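Local coordinates for BfpC (Escherichia coli, PDB 3VHJ), which takes part in type IV pilus biogenesis as a membrane protein, whose N-terminal cytoplasmic domain, the part described, probably works together with BfpD, at residues K3-V8 with S112-D117; A17-W22 with K63-K68; G55-V60 with D104-F109; A77-G82 with S154-K159. The protein carries 1 engineered substitution. All coordinates share one frame; numbering follows the deposited sequence.

Interaction 1: K3-V8 with S112-D117; sequences KNNLGV and SFHSKD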
loop_
_atom_site.group_PDB
_atom_site.type_symbol
_atom_site.label_atom_id
_atom_site.label_comp_id
_atom_site.label_asym_id
_atom_site.label_seq_id
_atom_site.Cartn_x
_atom_site.Cartn_y
_atom_site.Cartn_z
ATOM N N LYS A 3 -16.274 -5.875 -12.425
ATOM C CA LYS A 3 -15.552 -5.937 -11.119
ATOM C C LYS A 3 -14.580 -7.110 -11.015
ATOM O O LYS A 3 -14.899 -8.236 -11.409
ATOM C CB LYS A 3 -16.554 -6.013 -9.970
ATOM C CG LYS A 3 -17.365 -4.743 -9.779
ATOM C CD LYS A 3 -18.216 -4.859 -8.534
ATOM C CE LYS A 3 -18.780 -3.514 -8.113
ATOM N NZ LYS A 3 -19.500 -3.668 -6.820
ATOM N N ASN A 4 -13.388 -6.833 -10.490
ATOM C CA ASN A 4 -12.365 -7.859 -10.310
ATOM C C ASN A 4 -11.933 -7.865 -8.844
ATOM O O ASN A 4 -12.487 -7.124 -8.030
ATOM C CB ASN A 4 -11.157 -7.600 -11.229
ATOM C CG ASN A 4 -10.451 -6.280 -10.938
ATOM O OD1 ASN A 4 -9.996 -6.032 -9.824
ATOM N ND2 ASN A 4 -10.344 -5.437 -11.954
ATOM N N ASN A 5 -10.960 -8.698 -8.496
ATOM C CA ASN A 5 -10.521 -8.746 -7.106
ATOM C C ASN A 5 -9.057 -8.373 -6.936
ATOM O O ASN A 5 -8.382 -8.849 -6.024
ATOM C CB ASN A 5 -10.809 -10.129 -6.499
ATOM C CG ASN A 5 -10.081 -11.261 -7.211
ATOM O OD1 ASN A 5 -10.329 -12.439 -6.934
ATOM N ND2 ASN A 5 -9.182 -10.916 -8.121
ATOM N N LEU A 6 -8.579 -7.496 -7.813
ATOM C CA LEU A 6 -7.192 -7.038 -7.779
ATOM C C LEU A 6 -6.843 -6.322 -6.480
ATOM O O LEU A 6 -5.676 -6.258 -6.095
ATOM C CB LEU A 6 -6.929 -6.078 -8.939
ATOM C CG LEU A 6 -6.236 -6.577 -10.205
ATOM C CD1 LEU A 6 -6.352 -5.514 -11.294
ATOM C CD2 LEU A 6 -4.771 -6.881 -9.903
ATOM N N GLY A 7 -7.853 -5.776 -5.813
ATOM C CA GLY A 7 -7.607 -5.045 -4.585
ATOM C C GLY A 7 -7.551 -5.840 -3.293
ATOM O O GLY A 7 -7.446 -5.249 -2.217
ATOM N N VAL A 8 -7.621 -7.164 -3.371
ATOM C CA VAL A 8 -7.579 -7.965 -2.152
ATOM C C VAL A 8 -6.460 -8.995 -2.180
ATOM O O VAL A 8 -6.453 -9.901 -3.009
ATOM C CB VAL A 8 -8.928 -8.684 -1.906
ATOM C CG1 VAL A 8 -8.871 -9.491 -0.619
ATOM C CG2 VAL A 8 -10.047 -7.659 -1.823
ATOM N N SER A 112 -1.030 -3.466 -6.896
ATOM C CA SER A 112 -1.193 -4.903 -7.036
ATOM C C SER A 112 -1.294 -5.192 -8.532
ATOM O O SER A 112 -1.732 -4.335 -9.301
ATOM C CB SER A 112 -2.460 -5.377 -6.320
ATOM O OG SER A 112 -3.614 -4.811 -6.907
ATOM N N PHE A 113 -0.868 -6.384 -8.939
ATOM C CA PHE A 113 -0.911 -6.779 -10.347
ATOM C C PHE A 113 -1.207 -8.265 -10.433
ATOM O O PHE A 113 -0.779 -9.033 -9.579
ATOM C CB PHE A 113 0.443 -6.552 -11.034
ATOM C CG PHE A 113 1.017 -5.186 -10.827
ATOM C CD1 PHE A 113 1.634 -4.850 -9.626
ATOM C CD2 PHE A 113 0.940 -4.232 -11.835
ATOM C CE1 PHE A 113 2.169 -3.580 -9.435
ATOM C CE2 PHE A 113 1.471 -2.961 -11.651
ATOM C CZ PHE A 113 2.085 -2.635 -10.450
ATOM N N HIS A 114 -1.934 -8.683 -11.458
ATOM C CA HIS A 114 -2.193 -10.109 -11.600
ATOM C C HIS A 114 -1.026 -10.732 -12.356
ATOM O O HIS A 114 -0.838 -11.949 -12.339
ATOM C CB HIS A 114 -3.515 -10.360 -12.329
ATOM C CG HIS A 114 -4.719 -10.166 -11.460
ATOM N ND1 HIS A 114 -4.797 -10.675 -10.180
ATOM C CD2 HIS A 114 -5.884 -9.512 -11.677
ATOM C CE1 HIS A 114 -5.957 -10.338 -9.645
ATOM N NE2 HIS A 114 -6.635 -9.632 -10.532
ATOM N N SER A 115 -0.228 -9.876 -12.988
ATOM C CA SER A 115 0.934 -10.310 -13.762
ATOM C C SER A 115 2.263 -9.938 -13.117
ATOM O O SER A 115 2.487 -8.785 -12.747
ATOM C CB SER A 115 0.880 -9.706 -15.167
ATOM O OG SER A 115 2.153 -9.749 -15.783
ATOM N N LYS A 116 3.145 -10.925 -12.998
ATOM C CA LYS A 116 4.459 -10.713 -12.411
ATOM C C LYS A 116 5.298 -9.777 -13.284
ATOM O O LYS A 116 6.027 -8.930 -12.773
ATOM C CB LYS A 116 5.177 -12.054 -12.242
ATOM C CG LYS A 116 6.599 -11.936 -11.713
ATOM C CD LYS A 116 7.259 -13.299 -11.570
ATOM C CE LYS A 116 8.674 -13.170 -11.033
ATOM N NZ LYS A 116 9.326 -14.496 -10.832
ATOM N N ASP A 117 5.197 -9.928 -14.601
ATOM C CA ASP A 117 5.962 -9.077 -15.508
ATOM C C ASP A 117 5.580 -7.612 -15.354
ATOM O O ASP A 117 6.445 -6.740 -15.329
ATOM C CB ASP A 117 5.767 -9.516 -16.961
ATOM C CG ASP A 117 6.453 -10.835 -17.261
ATOM O OD1 ASP A 117 7.645 -10.972 -16.908
ATOM O OD2 ASP A 117 5.807 -11.731 -17.850
HETATM O O HOH W 1 -9.835 -10.569 -10.709
#

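Interaction 2: A17-W22 with K63-K68; sequences AVNLLW and KNIGHK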
loop_
_atom_site.group_PDB
_atom_site.type_symbol
_atom_site.label_atom_id
_atom_site.label_comp_id
_atom_site.label_asym_id
_atom_site.label_seq_id
_atom_site.Cartn_x
_atom_site.Cartn_y
_atom_site.Cartn_z
ATOM N N ALA A 17 -6.655 -5.260 2.038
ATOM C CA ALA A 17 -7.014 -4.394 0.933
ATOM C C ALA A 17 -5.697 -3.816 0.429
ATOM O O ALA A 17 -4.932 -3.244 1.208
ATOM C CB ALA A 17 -7.927 -3.268 1.425
ATOM N N VAL A 18 -5.421 -3.987 -0.862
ATOM C CA VAL A 18 -4.205 -3.454 -1.465
ATOM C C VAL A 18 -4.588 -2.615 -2.686
ATOM O O VAL A 18 -5.744 -2.612 -3.109
ATOM C CB VAL A 18 -3.230 -4.594 -1.906
ATOM C CG1 VAL A 18 -2.757 -5.372 -0.687
ATOM C CG2 VAL A 18 -3.923 -5.535 -2.885
ATOM N N ASN A 19 -3.615 -1.904 -3.246
ATOM C CA ASN A 19 -3.845 -1.053 -4.410
ATOM C C ASN A 19 -4.806 0.085 -4.089
ATOM O O ASN A 19 -5.681 0.421 -4.886
ATOM C CB ASN A 19 -4.403 -1.861 -5.583
ATOM C CG ASN A 19 -4.226 -1.149 -6.908
ATOM O OD1 ASN A 19 -3.126 -1.094 -7.450
ATOM N ND2 ASN A 19 -5.309 -0.588 -7.431
ATOM N N LEU A 20 -4.648 0.673 -2.911
ATOM C CA LEU A 20 -5.483 1.796 -2.507
ATOM C C LEU A 20 -4.817 3.080 -2.985
ATOM O O LEU A 20 -3.632 3.085 -3.309
ATOM C CB LEU A 20 -5.613 1.836 -0.984
ATOM C CG LEU A 20 -6.338 0.655 -0.337
ATOM C CD1 LEU A 20 -5.832 0.466 1.071
ATOM C CD2 LEU A 20 -7.834 0.906 -0.348
ATOM N N LEU A 21 -5.582 4.161 -3.050
ATOM C CA LEU A 21 -5.032 5.450 -3.450
ATOM C C LEU A 21 -4.668 6.160 -2.157
ATOM O O LEU A 21 -5.551 6.534 -1.393
ATOM C CB LEU A 21 -6.076 6.277 -4.200
ATOM C CG LEU A 21 -5.663 7.695 -4.618
ATOM C CD1 LEU A 21 -4.479 7.631 -5.572
ATOM C CD2 LEU A 21 -6.842 8.384 -5.288
ATOM N N TRP A 22 -3.374 6.344 -1.918
ATOM C CA TRP A 22 -2.911 6.988 -0.702
ATOM C C TRP A 22 -2.554 8.445 -0.902
ATOM O O TRP A 22 -2.035 8.835 -1.945
ATOM C CB TRP A 22 -1.688 6.261 -0.138
ATOM C CG TRP A 22 -1.976 4.874 0.341
ATOM C CD1 TRP A 22 -2.020 3.734 -0.412
ATOM C CD2 TRP A 22 -2.281 4.483 1.679
ATOM N NE1 TRP A 22 -2.334 2.655 0.378
ATOM C CE2 TRP A 22 -2.498 3.088 1.669
ATOM C CE3 TRP A 22 -2.390 5.179 2.892
ATOM C CZ2 TRP A 22 -2.822 2.372 2.826
ATOM C CZ3 TRP A 22 -2.714 4.471 4.040
ATOM C CH2 TRP A 22 -2.926 3.079 3.999
ATOM N N LYS A 63 -14.188 0.149 -5.034
ATOM C CA LYS A 63 -15.077 -1.006 -5.029
ATOM C C LYS A 63 -15.002 -1.833 -6.309
ATOM O O LYS A 63 -15.355 -3.008 -6.304
ATOM C CB LYS A 63 -16.525 -0.562 -4.811
ATOM C CG LYS A 63 -16.793 0.034 -3.439
ATOM C CD LYS A 63 -18.271 0.336 -3.261
ATOM C CE LYS A 63 -18.564 0.935 -1.898
ATOM N NZ LYS A 63 -20.033 1.129 -1.723
ATOM N N ASN A 64 -14.554 -1.230 -7.403
ATOM C CA ASN A 64 -14.478 -1.962 -8.661
ATOM C C ASN A 64 -13.423 -3.054 -8.674
ATOM O O ASN A 64 -13.470 -3.951 -9.516
ATOM C CB ASN A 64 -14.252 -1.006 -9.833
ATOM C CG ASN A 64 -15.474 -0.157 -10.130
ATOM O OD1 ASN A 64 -16.608 -0.604 -9.961
ATOM N ND2 ASN A 64 -15.249 1.065 -10.589
ATOM N N ILE A 65 -12.467 -2.986 -7.751
ATOM C CA ILE A 65 -11.444 -4.013 -7.688
ATOM C C ILE A 65 -11.577 -4.849 -6.413
ATOM O O ILE A 65 -10.616 -5.464 -5.958
ATOM C CB ILE A 65 -10.007 -3.422 -7.816
ATOM C CG1 ILE A 65 -9.679 -2.520 -6.628
ATOM C CG2 ILE A 65 -9.891 -2.619 -9.121
ATOM C CD1 ILE A 65 -8.248 -2.008 -6.653
ATOM N N GLY A 66 -12.781 -4.859 -5.839
ATOM C CA GLY A 66 -13.038 -5.677 -4.666
ATOM C C GLY A 66 -12.986 -5.060 -3.284
ATOM O O GLY A 66 -13.248 -5.749 -2.299
ATOM N N HIS A 67 -12.650 -3.780 -3.189
ATOM C CA HIS A 67 -12.580 -3.133 -1.880
ATOM C C HIS A 67 -13.952 -3.049 -1.232
ATOM O O HIS A 67 -14.942 -2.784 -1.897
ATOM C CB HIS A 67 -11.961 -1.742 -2.018
ATOM C CG HIS A 67 -10.504 -1.778 -2.360
ATOM N ND1 HIS A 67 -9.852 -0.726 -2.962
ATOM C CD2 HIS A 67 -9.569 -2.737 -2.161
ATOM C CE1 HIS A 67 -8.577 -1.035 -3.121
ATOM N NE2 HIS A 67 -8.378 -2.250 -2.643
ATOM N N LYS A 68 -14.000 -3.291 0.074
ATOM C CA LYS A 68 -15.255 -3.257 0.816
ATOM C C LYS A 68 -14.988 -2.805 2.245
ATOM O O LYS A 68 -13.881 -2.968 2.760
ATOM C CB LYS A 68 -15.900 -4.649 0.846
ATOM C CG LYS A 68 -16.540 -5.097 -0.465
ATOM C CD LYS A 68 -16.925 -6.581 -0.425
ATOM C CE LYS A 68 -17.901 -6.909 0.703
ATOM N NZ LYS A 68 -19.258 -6.340 0.478
#

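Interaction 3: G55-V60 with D104-F109; sequences GEQFAV and DGMVHF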
loop_
_atom_site.group_PDB
_atom_site.type_symbol
_atom_site.label_atom_id
_atom_site.label_comp_id
_atom_site.label_asym_id
_atom_site.label_seq_id
_atom_site.Cartn_x
_atom_site.Cartn_y
_atom_site.Cartn_z
ATOM N N GLY A 55 2.993 12.679 10.973
ATOM C CA GLY A 55 1.718 13.189 10.508
ATOM C C GLY A 55 0.757 12.116 10.037
ATOM O O GLY A 55 1.033 10.919 10.128
ATOM N N GLU A 56 -0.381 12.549 9.514
ATOM C CA GLU A 56 -1.386 11.613 9.051
ATOM C C GLU A 56 -1.480 11.483 7.543
ATOM O O GLU A 56 -0.925 12.283 6.795
ATOM C CB GLU A 56 -2.746 12.008 9.616
ATOM C CG GLU A 56 -2.804 11.906 11.120
ATOM C CD GLU A 56 -4.179 12.194 11.652
ATOM O OE1 GLU A 56 -4.470 13.376 11.941
ATOM O OE2 GLU A 56 -4.970 11.235 11.763
ATOM N N GLN A 57 -2.188 10.446 7.115
ATOM C CA GLN A 57 -2.401 10.180 5.707
ATOM C C GLN A 57 -3.665 9.339 5.584
ATOM O O GLN A 57 -4.212 8.860 6.580
ATOM C CB GLN A 57 -1.195 9.451 5.104
ATOM C CG GLN A 57 -0.977 8.038 5.611
ATOM C CD GLN A 57 0.352 7.468 5.154
ATOM O OE1 GLN A 57 0.654 7.450 3.964
ATOM N NE2 GLN A 57 1.154 7.002 6.104
ATOM N N PHE A 58 -4.133 9.159 4.361
ATOM C CA PHE A 58 -5.357 8.409 4.158
ATOM C C PHE A 58 -5.307 7.534 2.918
ATOM O O PHE A 58 -4.490 7.741 2.023
ATOM C CB PHE A 58 -6.515 9.393 4.041
ATOM C CG PHE A 58 -6.254 10.496 3.059
ATOM C CD1 PHE A 58 -6.421 10.286 1.695
ATOM C CD2 PHE A 58 -5.788 11.734 3.498
ATOM C CE1 PHE A 58 -6.127 11.298 0.777
ATOM C CE2 PHE A 58 -5.490 12.749 2.595
ATOM C CZ PHE A 58 -5.660 12.531 1.229
ATOM N N ALA A 59 -6.192 6.549 2.887
ATOM C CA ALA A 59 -6.292 5.643 1.756
ATOM C C ALA A 59 -7.725 5.702 1.239
ATOM O O ALA A 59 -8.671 5.778 2.022
ATOM C CB ALA A 59 -5.947 4.222 2.189
ATOM N N VAL A 60 -7.884 5.689 -0.077
ATOM C CA VAL A 60 -9.215 5.700 -0.676
ATOM C C VAL A 60 -9.366 4.392 -1.446
ATOM O O VAL A 60 -8.516 4.052 -2.268
ATOM C CB VAL A 60 -9.401 6.908 -1.626
ATOM C CG1 VAL A 60 -10.685 6.754 -2.435
ATOM C CG2 VAL A 60 -9.484 8.190 -0.800
ATOM N N ASP A 104 9.387 9.212 6.267
ATOM C CA ASP A 104 8.419 9.807 7.188
ATOM C C ASP A 104 7.234 8.883 7.445
ATOM O O ASP A 104 6.283 9.255 8.133
ATOM C CB ASP A 104 7.905 11.144 6.645
ATOM C CG ASP A 104 8.982 12.208 6.590
ATOM O OD1 ASP A 104 9.695 12.378 7.600
ATOM O OD2 ASP A 104 9.106 12.882 5.543
ATOM N N GLY A 105 7.290 7.682 6.881
ATOM C CA GLY A 105 6.209 6.734 7.077
ATOM C C GLY A 105 5.047 6.929 6.118
ATOM O O GLY A 105 4.012 6.288 6.265
HETATM N N MSE A 106 5.209 7.811 5.139
HETATM C CA MSE A 106 4.146 8.052 4.171
HETATM C C MSE A 106 4.172 6.999 3.075
HETATM O O MSE A 106 5.232 6.664 2.543
HETATM C CB MSE A 106 4.287 9.443 3.542
HETATM C CG MSE A 106 4.174 10.609 4.528
HETATM SE SE MSE A 106 2.465 10.787 5.378
HETATM C CE MSE A 106 2.900 10.155 7.148
ATOM N N VAL A 107 2.999 6.475 2.743
ATOM C CA VAL A 107 2.901 5.474 1.704
ATOM C C VAL A 107 3.097 6.133 0.344
ATOM O O VAL A 107 2.341 7.032 -0.037
ATOM C CB VAL A 107 1.525 4.763 1.741
ATOM C CG1 VAL A 107 1.414 3.781 0.585
ATOM C CG2 VAL A 107 1.354 4.033 3.069
ATOM N N HIS A 108 4.130 5.699 -0.374
ATOM C CA HIS A 108 4.406 6.230 -1.706
ATOM C C HIS A 108 3.841 5.299 -2.766
ATOM O O HIS A 108 3.354 5.749 -3.802
ATOM C CB HIS A 108 5.911 6.385 -1.944
ATOM C CG HIS A 108 6.496 7.627 -1.349
ATOM N ND1 HIS A 108 7.636 8.222 -1.847
ATOM C CD2 HIS A 108 6.111 8.379 -0.290
ATOM C CE1 HIS A 108 7.927 9.287 -1.120
ATOM N NE2 HIS A 108 7.018 9.404 -0.169
ATOM N N PHE A 109 3.917 3.998 -2.505
ATOM C CA PHE A 109 3.414 3.007 -3.445
ATOM C C PHE A 109 2.627 1.889 -2.780
ATOM O O PHE A 109 3.016 1.366 -1.733
ATOM C CB PHE A 109 4.573 2.381 -4.234
ATOM C CG PHE A 109 5.347 3.366 -5.059
ATOM C CD1 PHE A 109 4.794 3.909 -6.214
ATOM C CD2 PHE A 109 6.632 3.758 -4.677
ATOM C CE1 PHE A 109 5.505 4.832 -6.983
ATOM C CE2 PHE A 109 7.351 4.677 -5.434
ATOM C CZ PHE A 109 6.786 5.217 -6.592
HETATM O O HOH W 2 0.447 8.618 1.675
#

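Interaction 4: A77-G82 with S154-K159; sequences AIDFDG and SLIKGK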
loop_
_atom_site.group_PDB
_atom_site.type_symbol
_atom_site.label_atom_id
_atom_site.label_comp_id
_atom_site.label_asym_id
_atom_site.label_seq_id
_atom_site.Cartn_x
_atom_site.Cartn_y
_atom_site.Cartn_z
ATOM N N ALA A 77 -1.046 -2.054 8.116
ATOM C CA ALA A 77 -0.652 -3.174 8.964
ATOM C C ALA A 77 0.848 -3.433 9.009
ATOM O O ALA A 77 1.318 -4.172 9.873
ATOM C CB ALA A 77 -1.381 -4.446 8.519
ATOM N N ILE A 78 1.598 -2.842 8.081
ATOM C CA ILE A 78 3.044 -3.029 8.058
ATOM C C ILE A 78 3.667 -2.017 9.002
ATOM O O ILE A 78 3.508 -0.806 8.834
ATOM C CB ILE A 78 3.622 -2.846 6.637
ATOM C CG1 ILE A 78 3.051 -3.926 5.712
ATOM C CG2 ILE A 78 5.152 -2.949 6.674
ATOM C CD1 ILE A 78 3.572 -3.862 4.280
ATOM N N ASP A 79 4.367 -2.522 10.009
ATOM C CA ASP A 79 4.990 -1.666 11.002
ATOM C C ASP A 79 5.983 -0.702 10.384
ATOM O O ASP A 79 6.641 -1.017 9.392
ATOM C CB ASP A 79 5.694 -2.526 12.062
ATOM C CG ASP A 79 6.006 -1.753 13.338
ATOM O OD1 ASP A 79 5.505 -0.618 13.503
ATOM O OD2 ASP A 79 6.745 -2.295 14.187
ATOM N N PHE A 80 6.057 0.492 10.959
ATOM C CA PHE A 80 7.008 1.494 10.508
ATOM C C PHE A 80 7.915 1.750 11.708
ATOM O O PHE A 80 7.431 2.096 12.781
ATOM C CB PHE A 80 6.316 2.799 10.119
ATOM C CG PHE A 80 7.275 3.872 9.703
ATOM C CD1 PHE A 80 8.049 3.721 8.553
ATOM C CD2 PHE A 80 7.459 5.004 10.490
ATOM C CE1 PHE A 80 8.995 4.681 8.198
ATOM C CE2 PHE A 80 8.404 5.967 10.141
ATOM C CZ PHE A 80 9.173 5.802 8.995
ATOM N N ASP A 81 9.222 1.576 11.532
ATOM C CA ASP A 81 10.157 1.776 12.637
ATOM C C ASP A 81 11.111 2.940 12.429
ATOM O O ASP A 81 12.112 3.062 13.138
ATOM C CB ASP A 81 10.959 0.496 12.876
ATOM C CG ASP A 81 11.922 0.182 11.743
ATOM O OD1 ASP A 81 12.360 -0.982 11.654
ATOM O OD2 ASP A 81 12.253 1.089 10.948
ATOM N N GLY A 82 10.808 3.794 11.458
ATOM C CA GLY A 82 11.672 4.929 11.194
ATOM C C GLY A 82 12.502 4.744 9.937
ATOM O O GLY A 82 13.094 5.697 9.430
ATOM N N SER A 154 7.481 -7.073 9.732
ATOM C CA SER A 154 6.825 -6.856 11.020
ATOM C C SER A 154 5.489 -6.137 10.844
ATOM O O SER A 154 5.413 -5.094 10.190
ATOM C CB SER A 154 7.727 -6.037 11.950
ATOM O OG SER A 154 8.938 -6.721 12.225
ATOM N N LEU A 155 4.441 -6.695 11.441
ATOM C CA LEU A 155 3.108 -6.114 11.341
ATOM C C LEU A 155 2.585 -5.572 12.664
ATOM O O LEU A 155 3.156 -5.802 13.732
ATOM C CB LEU A 155 2.116 -7.157 10.823
ATOM C CG LEU A 155 2.493 -7.955 9.576
ATOM C CD1 LEU A 155 1.322 -8.845 9.191
ATOM C CD2 LEU A 155 2.840 -7.018 8.432
ATOM N N ILE A 156 1.485 -4.836 12.567
ATOM C CA ILE A 156 0.811 -4.266 13.721
ATOM C C ILE A 156 -0.659 -4.367 13.356
ATOM O O ILE A 156 -0.991 -4.782 12.241
ATOM C CB ILE A 156 1.185 -2.775 13.947
ATOM C CG1 ILE A 156 0.967 -1.970 12.665
ATOM C CG2 ILE A 156 2.626 -2.663 14.413
ATOM C CD1 ILE A 156 1.200 -0.483 12.833
ATOM N N LYS A 157 -1.542 -4.012 14.280
ATOM C CA LYS A 157 -2.961 -4.070 13.976
ATOM C C LYS A 157 -3.221 -2.995 12.929
ATOM O O LYS A 157 -2.931 -1.816 13.151
ATOM C CB LYS A 157 -3.797 -3.801 15.229
ATOM C CG LYS A 157 -5.297 -3.973 15.012
ATOM C CD LYS A 157 -6.064 -3.769 16.309
ATOM C CE LYS A 157 -7.563 -3.918 16.098
ATOM N NZ LYS A 157 -7.920 -5.261 15.559
ATOM N N GLY A 158 -3.743 -3.405 11.779
ATOM C CA GLY A 158 -4.014 -2.450 10.724
ATOM C C GLY A 158 -5.311 -1.696 10.937
ATOM O O GLY A 158 -6.022 -1.924 11.915
ATOM N N LYS A 159 -5.611 -0.787 10.017
ATOM C CA LYS A 159 -6.829 0.007 10.081
ATOM C C LYS A 159 -7.743 -0.497 8.970
ATOM O O LYS A 159 -7.291 -0.764 7.854
ATOM C CB LYS A 159 -6.514 1.489 9.865
ATOM C CG LYS A 159 -5.519 2.086 10.860
ATOM C CD LYS A 159 -6.091 2.150 12.270
ATOM C CE LYS A 159 -7.300 3.081 12.348
ATOM N NZ LYS A 159 -6.957 4.485 11.981
#

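Interaction 1: K3-V8 with S112-D117
The imidazole of His114 has the CD2 methyl of Leu6 over one face, almost centred, while the amide nitrogen of Asn5 comes in at the ring edge near its plane. From Leu6 CD2 to the centroid of the His114 ring is 3.4 Å, a CH-pi contact; Leu6 CG lies close beside NE2, at a distance so short that its exact value is doubtful. The first torsion of Leu6, chi1 -100°, lies well away from a staggered position and turns the branch toward the ring. Asn5 ND2 stands 3.6 Å from His114 CE1, and its amide is turned 56° to the ring. A water next to them accepts from Asn5 N and, weakly, from His114 NE2. Deeper in the contact, Ser112 OG donates to Leu6 O over 2.6 Å, reaching the oxygen from above the carbonyl plane (46° out of it). Without the branched side chain of Leu6, with an alanine here, the histidine is likely to lose its face contact and its ring to turn more freely on this exposed surface. Asn4 OD1 accepts from Leu6 N at 2.9 Å. The N-terminal loop thus enters strand 8-11 through an Asx turn at Asn4 that overlaps a type I beta turn from Asn5 to Val8, docked on the end of strand 107-113, just ahead of the helix that Ser115 caps.

Interaction 2: A17-W22 with K63-K68
His67 is the tight half of this contact: its ring is clamped between Leu20 CD2 on one face and, on the opposite one, CG1 of Ile65. Leu20 CD2 lies 3.8 Å from the centroid of the His67 ring, offset toward the rim in a CH-pi contact. His67 CG stands anti to the carbonyl carbon (chi1 -70°), which swings the ring across to Val18. Edge-on, His67 NE2 donates to Val18 O at 2.7 Å, with the oxygen in the ring plane but the N-H bent (144°). On the far side of the ring ND1 is bonded to the backbone N of Asp62, which fixes the ring's rotation; this is consistent with a neutral imidazole carrying its proton on NE2. Ala17 CB adds a lighter touch, 4.0 Å from His67 CD2.

Toward the partly exposed side the two backbones spread, from 6.4 Å between the CA atoms of Ala17 and His67 to 8.8 Å between those of Asn19 and Ile65. What spans the wider end is the CD1 methyl of Ile65 against Asn19 ND2 (3.4 Å), the two side chains meeting at about a right angle. Asn19 points OD1 elsewhere, to Ser112 N on strand 107-113. The loop after strand 55-60 is pinned to the link between strands 14-17 and 21-23, with Leu46 of strand 46-52 also against His67 and Leu161 against Leu20.

Interaction 3: G55-V60 with D104-F109
Gln57 and Met106 face each other with their CA atoms 7.1 Å apart, too wide for the two backbones to bond, and the gap is bridged by side chains. The pairing joins strand 55-60 to the approach of strand 107-113, just ahead of a classic beta bulge in which His108 and Phe109 both face Gly100. Gln57 does most of the work through a two-pronged amide-to-backbone grip. Its OE1 accepts from Val107 N at 2.8 Å, nearly straight at 175°, in the carbonyl plane and on a lone pair. The NE2 donates to Gly105 O over 3.0 Å, with that oxygen close to the amide plane. With CG set between the backbone N and the carbonyl carbon (chi1 67°) and the chain extended beyond, the amide is carried straight across. Met106, a selenomethionine, slides past it the opposite way: SE lies 3.9 Å from Gln57 CB, and bends at chi2 and chi3 bring CE to 3.6 Å from Gly55 O. Trp22 touches both Gln57 and Val107 at the side. Shortening Gln57 to an alanine is likely to leave Val107 N-H and the Gly105 carbonyl without their amide partner and to open a gap beside the selenium. The CG2 methyl of Val107 also rests against OE1. A water gives one hydrogen to Gln57 OE1, at 2.6 Å, and the other to Val107 O.

Interaction 4: A77-G82 with S154-K159
Asp79 and Ile156 meet at about a right angle, the CG2 methyl of the isoleucine lying against the carboxylate, 3.6 Å from OD1 of Asp79. Ile156 sets CG1 between its backbone N and carbonyl carbon (chi1 53°), which lays CG1 over the carbonyl of Ala77 while CG2 is left to meet the aspartate. Next to them Ile78 and Leu155 approach at a slant, and their nearest branches, Ile78 CG1 and Leu155 CD2, come to 4.1 Å. Asp79 CB and Ser154 CB also brush past each other. Behind these side chains stands an isolated antiparallel beta bridge, with Ile78 and Leu155 as its non-hydrogen-bonded pair, CA atoms 4.5 Å apart. Its two bonds flank that pair: Ile156 N gives to Ala77 O at 2.8 Å, and Asp79 N gives to Ser154 O at 2.8 Å. Ala77 O takes a second, softer contact from Leu155 CA (3.0 Å), a CA-H...O interaction. Farther along, Ala77 CA comes within 3.9 Å of Gly158 CA, and the backbones are so close here that there is little room beside the methyl of Ala77. The bridge ties the loop after helix 74-77 to the long loop ahead of strand 162-163. Ile78 turns inward onto Ile99 of strand 96-101, while Ala77 and Leu155 both touch Tyr16 of strand 14-17, and Ser154 and Ile156 remain on the surface.

How the interactions relate
Interaction 2 is the buried contact of the set, and interactions 1, 3 and 4 each run out to the surface. Interactions 1 and 2 share a border: Gly7 probably hydrogen-bonds through its O to Val18 N and through its N to Ile65 O. Each has a histidine ring covered by a leucine methyl, but His114 is exposed and His67 enclosed. Interactions 1 and 3 use opposite ends of strand 107-113, while 2 and 3 meet in one sheet, where Leu21 O and Val60 N probably pair and Trp22 packs on Val107. Interaction 3 relies on a side-chain amide, interaction 4 on backbone pairing; Phe80 packing on Gly105 brings them together.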